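Side-chain contact in ferredoxin component of carbazole 1,9a-dioxygenase (Nocardioides aromaticivorans, PDB 3GCE), which carries a Rieske-type [2Fe-2S] cluster and probably passes electrons to the terminal oxygenase of the carbazole 1,9a-dioxygenase system: residues 35-38 with 43-46. Numbering follows the deposited sequence.
Sequences VMVV and SVYA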
loop_
_atom_site.group_PDB
_atom_site.type_symbol
_atom_site.label_atom_id
_atom_site.label_comp_id
_atom_site.label_asym_id
_atom_site.label_seq_id
_atom_site.Cartn_x
_atom_site.Cartn_y
_atom_site.Cartn_z
ATOM N N VAL A 35 -3.352 3.496 -5.383
ATOM C CA VAL A 35 -2.245 2.848 -4.691
ATOM C C VAL A 35 -2.254 3.137 -3.191
ATOM O O VAL A 35 -2.281 4.300 -2.760
ATOM C CB VAL A 35 -0.890 3.276 -5.309
ATOM C CG1 VAL A 35 0.261 2.613 -4.583
ATOM C CG2 VAL A 35 -0.855 2.881 -6.765
ATOM N N MET A 36 -2.254 2.070 -2.402
ATOM C CA MET A 36 -2.184 2.198 -0.958
ATOM C C MET A 36 -0.728 2.383 -0.570
ATOM O O MET A 36 0.130 1.597 -0.978
ATOM C CB MET A 36 -2.747 0.948 -0.281
ATOM C CG MET A 36 -2.929 1.107 1.242
ATOM S SD MET A 36 -1.634 0.295 2.162
ATOM C CE MET A 36 -2.190 -1.333 1.838
ATOM N N VAL A 37 -0.474 3.420 0.223
ATOM C CA VAL A 37 0.863 3.729 0.700
ATOM C C VAL A 37 0.823 3.710 2.224
ATOM O O VAL A 37 -0.128 4.220 2.814
ATOM C CB VAL A 37 1.347 5.091 0.097
ATOM C CG1 VAL A 37 2.672 5.540 0.682
ATOM C CG2 VAL A 37 1.492 4.933 -1.405
ATOM N N VAL A 38 1.829 3.074 2.845
ATOM C CA VAL A 38 1.921 3.016 4.285
ATOM C C VAL A 38 3.377 3.086 4.756
ATOM O O VAL A 38 4.266 2.467 4.170
ATOM C CB VAL A 38 1.179 1.748 4.837
ATOM C CG1 VAL A 38 1.907 0.454 4.464
ATOM C CG2 VAL A 38 0.950 1.853 6.358
ATOM N N SER A 43 10.495 3.210 6.659
ATOM C CA SER A 43 10.249 2.549 5.375
ATOM C C SER A 43 8.872 2.926 4.861
ATOM O O SER A 43 7.970 3.219 5.644
ATOM C CB SER A 43 10.364 1.048 5.517
ATOM O OG SER A 43 11.653 0.702 5.967
ATOM N N VAL A 44 8.729 2.953 3.540
ATOM C CA VAL A 44 7.430 3.222 2.916
ATOM C C VAL A 44 7.164 2.060 1.965
ATOM O O VAL A 44 8.080 1.634 1.216
ATOM C CB VAL A 44 7.450 4.545 2.114
ATOM C CG1 VAL A 44 6.077 4.843 1.498
ATOM C CG2 VAL A 44 7.897 5.695 3.011
ATOM N N TYR A 45 5.927 1.564 1.998
ATOM C CA TYR A 45 5.498 0.456 1.140
ATOM C C TYR A 45 4.306 0.891 0.324
ATOM O O TYR A 45 3.523 1.729 0.770
ATOM C CB TYR A 45 5.091 -0.746 2.004
ATOM C CG TYR A 45 6.201 -1.154 2.916
ATOM C CD1 TYR A 45 7.286 -1.850 2.424
ATOM C CD2 TYR A 45 6.192 -0.803 4.264
ATOM C CE1 TYR A 45 8.335 -2.209 3.237
ATOM C CE2 TYR A 45 7.258 -1.184 5.106
ATOM C CZ TYR A 45 8.308 -1.895 4.570
ATOM O OH TYR A 45 9.365 -2.283 5.353
ATOM N N ALA A 46 4.156 0.315 -0.865
ATOM C CA ALA A 46 3.058 0.712 -1.757
ATOM C C ALA A 46 2.556 -0.507 -2.506
ATOM O O ALA A 46 3.355 -1.249 -3.086
ATOM C CB ALA A 46 3.545 1.772 -2.744
#
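The two methyl groups of Val-37 pack against side chains of the neighbouring strand on the face of the sheet they share with Val-44 and Ala-46. Val-37 CB lies 4.1 Å from the carbonyl O of Tyr-45. From there CG1, set anti to the backbone N (chi1 174°), meets CG1 of Val-44 at 3.6 Å, the two valines crossing obliquely, while CG2 packs against CB of Ala-46 at 4.0 Å. The same alanine methyl is met by CG1 of Val-35, so a single carbon sits against two valines on this face of the sheet. Val-44 and Ala-46 also touch Val-100 of strand 100-103, which places this apolar patch between two antiparallel sheets of the Rieske fold. The segments belong to a beta hairpin, strands 33-40 and 43-48, with 33-40 in the middle of its three-stranded sheet and 26-30 on the other side. Val-38 and Tyr-45 form a hydrogen-bonded antiparallel pair: Val-38 N donates to Tyr-45 O at 3.0 Å, and Tyr-45 N returns a bond to Val-38 O at 2.9 Å. Tyr-45 O additionally receives a CA-H contact from Val-37. On the face opposite to Val-37 and Ala-46, Val-38 CG1 lies 4.2 Å from Tyr-45 CB. Beyond CB, the tyrosine ring passes obliquely by Val-38 O, its CD2 3.8 Å from that oxygen, and the side chain also touches Asp-40 and Arg-82.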